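Local atomic coordinates of 3-keto-5-aminohexanoate cleavage protein (PDB entry 3LOT), a protein that probably cleaves a beta-keto acid such as 3-keto-5-aminohexanoate, using a zinc ion held in a TIM-barrel fold. Residues D[149-153]-D[154-158]; D[161-164]-D[165-169]; D[216-219]-D[220-224]. One frame throughout, in Å; residues are numbered along the deposited sequence.

Contact 1: residues D[149-153]-D[154-158]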
# COMPACT_ATOMS: atom_id res chain seq x y z
N VAL D 149 -16.44 20.78 17.24
CA VAL D 149 -16.53 19.85 16.13
C VAL D 149 -16.78 20.60 14.84
O VAL D 149 -17.67 21.46 14.76
CB VAL D 149 -17.62 18.79 16.41
CG1 VAL D 149 -18.00 18.02 15.13
CG2 VAL D 149 -17.13 17.81 17.53
N PHE D 150 -16.02 20.27 13.81
CA PHE D 150 -16.32 20.74 12.45
C PHE D 150 -17.36 19.79 11.91
O PHE D 150 -17.04 18.66 11.52
CB PHE D 150 -15.06 20.69 11.61
CG PHE D 150 -15.21 21.18 10.23
CD1 PHE D 150 -16.01 22.28 9.93
CD2 PHE D 150 -14.48 20.58 9.21
CE1 PHE D 150 -16.13 22.73 8.60
CE2 PHE D 150 -14.57 21.02 7.88
CZ PHE D 150 -15.40 22.10 7.57
N ARG D 151 -18.60 20.25 11.87
CA ARG D 151 -19.75 19.37 11.76
C ARG D 151 -20.31 19.29 10.32
O ARG D 151 -20.63 20.31 9.70
CB ARG D 151 -20.84 19.90 12.70
CG ARG D 151 -22.12 19.05 12.77
CD ARG D 151 -23.32 19.86 13.19
NE ARG D 151 -24.49 18.98 13.28
CZ ARG D 151 -24.77 18.20 14.32
NH1 ARG D 151 -23.97 18.20 15.39
NH2 ARG D 151 -25.86 17.45 14.30
N ASN D 152 -20.43 18.07 9.79
CA ASN D 152 -21.00 17.87 8.47
C ASN D 152 -21.64 16.48 8.45
O ASN D 152 -21.03 15.52 8.01
CB ASN D 152 -19.94 18.01 7.35
CG ASN D 152 -19.12 19.33 7.46
OD1 ASN D 152 -19.52 20.35 6.89
ND2 ASN D 152 -17.93 19.28 8.16
N THR D 153 -22.84 16.40 9.00
CA THR D 153 -23.54 15.15 9.15
C THR D 153 -24.13 14.69 7.81
O THR D 153 -24.18 15.45 6.87
CB THR D 153 -24.72 15.26 10.14
OG1 THR D 153 -25.74 16.08 9.58
CG2 THR D 153 -24.27 15.81 11.52
N PHE D 154 -24.55 13.44 7.73
CA PHE D 154 -25.13 12.94 6.51
C PHE D 154 -26.39 13.72 6.18
O PHE D 154 -26.63 14.09 5.03
CB PHE D 154 -25.37 11.44 6.58
CG PHE D 154 -24.11 10.65 6.44
CD1 PHE D 154 -23.49 10.54 5.22
CD2 PHE D 154 -23.54 10.02 7.54
CE1 PHE D 154 -22.32 9.81 5.09
CE2 PHE D 154 -22.36 9.31 7.41
CZ PHE D 154 -21.74 9.22 6.17
N LYS D 155 -27.19 14.04 7.19
CA LYS D 155 -28.33 14.94 6.97
C LYS D 155 -27.91 16.31 6.42
O LYS D 155 -28.55 16.84 5.52
CB LYS D 155 -29.13 15.16 8.25
CG LYS D 155 -30.51 15.76 7.98
CD LYS D 155 -31.28 15.90 9.28
CE LYS D 155 -32.64 16.55 9.07
NZ LYS D 155 -33.14 17.24 10.33
N ASP D 156 -26.86 16.90 6.99
CA ASP D 156 -26.32 18.16 6.45
C ASP D 156 -25.92 17.99 4.97
O ASP D 156 -26.22 18.84 4.14
CB ASP D 156 -25.05 18.59 7.19
CG ASP D 156 -25.29 19.05 8.63
OD1 ASP D 156 -26.42 19.45 8.99
OD2 ASP D 156 -24.29 19.04 9.38
N LEU D 157 -25.23 16.90 4.65
CA LEU D 157 -24.69 16.70 3.30
C LEU D 157 -25.80 16.46 2.26
O LEU D 157 -25.68 16.88 1.10
CB LEU D 157 -23.67 15.54 3.28
CG LEU D 157 -22.49 15.75 4.24
CD1 LEU D 157 -21.62 14.51 4.31
CD2 LEU D 157 -21.69 17.00 3.84
N GLU D 158 -26.89 15.82 2.67
CA GLU D 158 -28.01 15.63 1.79
C GLU D 158 -28.57 17.00 1.39
O GLU D 158 -28.77 17.26 0.20
CB GLU D 158 -29.09 14.80 2.47
CG GLU D 158 -28.71 13.34 2.68
CD GLU D 158 -29.65 12.59 3.61
OE1 GLU D 158 -30.85 12.95 3.71
OE2 GLU D 158 -29.19 11.60 4.24
O HOH W 1 -26.54 19.16 11.62
O HOH W 2 -23.34 21.55 10.05
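Thr153 holds OG1 between its own backbone N and carbonyl carbon (chi1 69°), while Asp156 swings CG back beside its backbone N (chi1 -70°); the two torsions set the hydroxyl before Asp156 N and the carboxylate before Thr153 N, across the first turn of helix 154-166. The hydroxyl caps the helix: Asp156 N gives a nearly straight bond to Thr153 OG1 of 2.9 Å. In return Thr153 N donates to Asp156 OD2 at 3.0 Å, meeting that oxygen from above the carboxylate plane. Beside this pair, Leu157 N closes the first helical bond on Thr153 O at 2.9 Å, and Leu157 CD2 packs 4.1 Å from Asn152 CB.

Arg151 runs extended from CG to NE and crosses Asp156 at about a right angle, making only a long salt bridge, NE to OD2 at 3.9 Å. A water in the guanidinium plane closes the gap: it accepts from Arg151 NE at 2.6 Å and donates to Asp156 OD1. A second water donates to both Arg151 O and Asp156 OD2. Thr153 OG1 is also hydrogen-bonded to Asp147 of the second subunit, so the cap lies at a subunit interface, and Asn152 is held by Arg100 of its own chain. Reciprocal bonding of this kind, side chain to backbone N in both directions, is the capping box that starts an alpha-helix.

Contact 2: residues D[161-164]-D[165-169]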
# COMPACT_ATOMS: atom_id res chain seq x y z
N SER D 161 -26.16 18.92 -0.87
CA SER D 161 -26.14 18.43 -2.23
C SER D 161 -27.28 19.07 -3.01
O SER D 161 -27.09 19.48 -4.15
CB SER D 161 -26.21 16.90 -2.27
OG SER D 161 -27.55 16.42 -2.14
N ARG D 162 -28.45 19.23 -2.38
CA ARG D 162 -29.57 19.85 -3.03
C ARG D 162 -29.41 21.34 -3.28
O ARG D 162 -29.75 21.82 -4.35
CB ARG D 162 -30.84 19.65 -2.23
CG ARG D 162 -31.37 18.23 -2.31
CD ARG D 162 -32.77 18.14 -1.65
NE ARG D 162 -32.67 18.02 -0.19
CZ ARG D 162 -32.36 16.89 0.47
NH1 ARG D 162 -32.11 15.75 -0.20
NH2 ARG D 162 -32.27 16.90 1.81
N ILE D 163 -28.88 22.04 -2.29
CA ILE D 163 -28.58 23.45 -2.42
C ILE D 163 -27.63 23.73 -3.60
O ILE D 163 -27.84 24.68 -4.39
CB ILE D 163 -28.01 24.03 -1.10
CG1 ILE D 163 -29.11 24.14 -0.06
CG2 ILE D 163 -27.42 25.41 -1.35
CD1 ILE D 163 -28.61 24.18 1.38
N PHE D 164 -26.59 22.90 -3.75
CA PHE D 164 -25.63 23.10 -4.85
C PHE D 164 -26.31 22.88 -6.18
O PHE D 164 -26.14 23.68 -7.11
CB PHE D 164 -24.41 22.16 -4.70
CG PHE D 164 -23.35 22.71 -3.80
CD1 PHE D 164 -23.65 23.09 -2.48
CD2 PHE D 164 -22.02 22.83 -4.24
CE1 PHE D 164 -22.63 23.58 -1.60
CE2 PHE D 164 -21.02 23.32 -3.38
CZ PHE D 164 -21.34 23.69 -2.06
N LYS D 165 -27.11 21.83 -6.29
CA LYS D 165 -27.83 21.57 -7.55
C LYS D 165 -28.80 22.70 -7.89
O LYS D 165 -28.91 23.09 -9.04
CB LYS D 165 -28.60 20.26 -7.43
CG LYS D 165 -27.74 19.03 -7.62
CD LYS D 165 -28.49 17.78 -7.26
CE LYS D 165 -27.59 16.56 -7.40
NZ LYS D 165 -28.32 15.34 -7.00
N GLU D 166 -29.51 23.21 -6.91
CA GLU D 166 -30.49 24.31 -7.11
C GLU D 166 -29.87 25.58 -7.68
O GLU D 166 -30.50 26.33 -8.40
CB GLU D 166 -31.12 24.66 -5.78
CG GLU D 166 -32.11 23.65 -5.32
CD GLU D 166 -32.50 23.82 -3.85
OE1 GLU D 166 -32.05 24.81 -3.23
OE2 GLU D 166 -33.26 22.95 -3.31
N ASN D 167 -28.64 25.85 -7.32
CA ASN D 167 -27.97 27.08 -7.72
C ASN D 167 -26.88 26.82 -8.74
O ASN D 167 -26.05 27.70 -9.02
CB ASN D 167 -27.40 27.76 -6.47
CG ASN D 167 -28.48 28.18 -5.50
OD1 ASN D 167 -29.16 29.19 -5.75
ND2 ASN D 167 -28.64 27.44 -4.39
N ASP D 168 -26.90 25.61 -9.32
CA ASP D 168 -26.02 25.26 -10.41
C ASP D 168 -24.58 25.53 -9.96
O ASP D 168 -23.79 26.16 -10.66
CB ASP D 168 -26.40 26.09 -11.64
CG ASP D 168 -25.79 25.57 -12.91
OD1 ASP D 168 -25.25 24.47 -12.88
OD2 ASP D 168 -25.84 26.27 -13.96
N THR D 169 -24.25 25.06 -8.76
CA THR D 169 -22.89 25.19 -8.22
C THR D 169 -22.24 23.81 -8.13
O THR D 169 -22.85 22.87 -7.64
CB THR D 169 -22.92 25.84 -6.84
OG1 THR D 169 -23.52 27.14 -6.91
CG2 THR D 169 -21.48 25.97 -6.26
O HOH W 3 -29.18 15.75 -4.31
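Asn167 and Ile163 meet where helix 154-166 ends in a Schellman motif: Asp168, with positive phi, is the C-prime residue, Thr169 N reaches back to Phe164 O at 2.9 Å in an almost straight bond, and Asp168 N bonds to Lys165 O. With chi1 at -64°, Asn167 turns its amide back along the helix beside Ile163, both side chains pointing the same way. Followed outward, Asn167 CB and CG each pass Ile163 O at 3.7 Å; ND2 then donates to that oxygen at 2.9 Å and rests against the methyl Ile163 CG2, while OD1 is bonded to Lys108. Ile163 O is thus gripped twice, by Asn167 ND2 and Asn167 N, which come from opposite faces of its carbonyl plane. With an alanine here the amide is gone, and Ile163 O would probably keep just the longer backbone bond from the residue's N, while Lys108 NZ would lose the acceptor that OD1 gives it.

On the barrel side, Thr169 sets its methyl against the ring of Phe164, CG2 to CD2 3.8 Å, and Phe164 meets Phe114 of strand 111-115 edge-to-face. One turn earlier, Lys165 N bonds to Ser161 O, and the extended lysine chain runs past the same carbonyl. Its NZ is bonded to Tyr192 O, and Ser161 OG to Glu158 O; a water joins the two, accepting from Lys165 NZ at 2.9 Å and donating to Ser161 OG at 2.8 Å.

Contact 3: residues D[216-219]-D[220-224]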
# COMPACT_ATOMS: atom_id res chain seq x y z
N VAL D 216 -1.13 10.18 1.26
CA VAL D 216 -1.58 10.71 -0.01
C VAL D 216 -1.93 9.55 -0.97
O VAL D 216 -3.03 9.50 -1.53
CB VAL D 216 -0.53 11.67 -0.62
CG1 VAL D 216 -0.99 12.10 -2.02
CG2 VAL D 216 -0.31 12.85 0.33
N LEU D 217 -1.04 8.59 -1.09
CA LEU D 217 -1.28 7.48 -2.01
C LEU D 217 -2.53 6.71 -1.64
O LEU D 217 -3.36 6.39 -2.53
CB LEU D 217 -0.07 6.56 -2.10
CG LEU D 217 -0.18 5.51 -3.22
CD1 LEU D 217 -0.24 6.15 -4.66
CD2 LEU D 217 1.00 4.57 -3.06
N PHE D 218 -2.69 6.45 -0.34
CA PHE D 218 -3.82 5.67 0.13
C PHE D 218 -5.16 6.40 -0.10
O PHE D 218 -6.14 5.76 -0.46
CB PHE D 218 -3.63 5.21 1.58
CG PHE D 218 -4.52 4.07 1.95
CD1 PHE D 218 -4.24 2.80 1.50
CD2 PHE D 218 -5.66 4.28 2.69
CE1 PHE D 218 -5.08 1.74 1.80
CE2 PHE D 218 -6.52 3.23 2.97
CZ PHE D 218 -6.23 1.96 2.54
N MSE D 219 -5.20 7.74 0.06
CA MSE D 219 -6.39 8.53 -0.20
C MSE D 219 -6.79 8.34 -1.65
O MSE D 219 -7.92 7.99 -1.94
CB MSE D 219 -6.16 10.03 0.10
CG MSE D 219 -5.97 10.40 1.56
SE MSE D 219 -7.65 10.61 2.51
CE MSE D 219 -8.11 12.46 2.00
N LYS D 220 -5.85 8.53 -2.57
CA LYS D 220 -6.17 8.50 -3.99
C LYS D 220 -6.61 7.11 -4.39
O LYS D 220 -7.58 6.96 -5.13
CB LYS D 220 -4.98 9.01 -4.84
CG LYS D 220 -5.25 9.06 -6.37
CD LYS D 220 -4.79 7.85 -7.09
CE LYS D 220 -4.95 8.03 -8.64
NZ LYS D 220 -4.44 6.86 -9.38
N GLN D 221 -5.89 6.09 -3.93
CA GLN D 221 -6.25 4.68 -4.22
C GLN D 221 -7.61 4.31 -3.65
O GLN D 221 -8.36 3.53 -4.26
CB GLN D 221 -5.19 3.74 -3.67
CG GLN D 221 -3.88 3.82 -4.38
CD GLN D 221 -2.81 2.95 -3.69
OE1 GLN D 221 -2.93 2.67 -2.49
NE2 GLN D 221 -1.75 2.55 -4.45
N THR D 222 -7.97 4.88 -2.50
CA THR D 222 -9.31 4.63 -1.95
C THR D 222 -10.39 5.21 -2.87
O THR D 222 -11.40 4.57 -3.14
CB THR D 222 -9.45 5.18 -0.50
OG1 THR D 222 -8.46 4.57 0.32
CG2 THR D 222 -10.85 4.92 0.08
N ALA D 223 -10.17 6.43 -3.34
CA ALA D 223 -11.10 7.07 -4.29
C ALA D 223 -11.22 6.25 -5.60
O ALA D 223 -12.33 6.02 -6.10
CB ALA D 223 -10.68 8.53 -4.57
N ASP D 224 -10.09 5.82 -6.14
CA ASP D 224 -10.11 4.97 -7.34
C ASP D 224 -10.99 3.73 -7.13
O ASP D 224 -11.84 3.40 -7.98
CB ASP D 224 -8.70 4.49 -7.71
CG ASP D 224 -7.82 5.55 -8.33
OD1 ASP D 224 -8.29 6.66 -8.68
OD2 ASP D 224 -6.59 5.26 -8.49
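Thr222 OG1 donates to Phe218 O at 2.7 Å, doubling the backbone bond from Thr222 N to the same oxygen (2.9 Å); the two donors come from opposite faces of the carbonyl plane. Both belong to helix 213-226, the crossover helix of the beta-alpha-beta unit with strands 197-203 and 232-238 in this TIM barrel. Within residues 220-224, Lys220 NZ forms a salt bridge with Asp224 OD2, one turn along, at 2.8 Å, the oxygen accepting on its syn lone pair; Asp224 OD1 is held by Tyr232.

Gln221 carries its chain extended past Leu217 O, CG to O 3.2 Å, and lays its amide against the leucine, NE2 to Leu217 CG 3.6 Å. That NE2 donates to Glu214 of the third subunit, and Leu217 of that subunit packs on Leu217 of this chain. The ring of Phe218 stacks on Phe218 of the second subunit, while selenomethionine Met219 packs on Phe201 and Ile181. Helix 213-226 therefore packs against the barrel strands and two neighbouring subunits. Over one face of the Phe218 ring sits the threonine hydroxyl, Thr222 OG1 3.5 Å from Phe218 CE2.

In the fold
The three contacts follow one another along the chain within the same TIM-barrel fold. Contacts 1 and 2 share helix 154-166, the first at its start and the second at its end, with centres about 16 Å apart; after the turn 167-169 the chain enters strand 170-175 of the barrel sheet. Contact 3 comes later, in helix 213-226 between strands 197-203 and 232-238, its centre about 22 Å from that of contact 1 and 27 Å from that of contact 2. Contact 1 meets the second subunit and contact 3 the second and third, whereas no other chain touches contact 2. Both helices thus pack on the barrel strands and also meet neighbouring subunits, helix 154-166 near its start and helix 213-226 along contact 3.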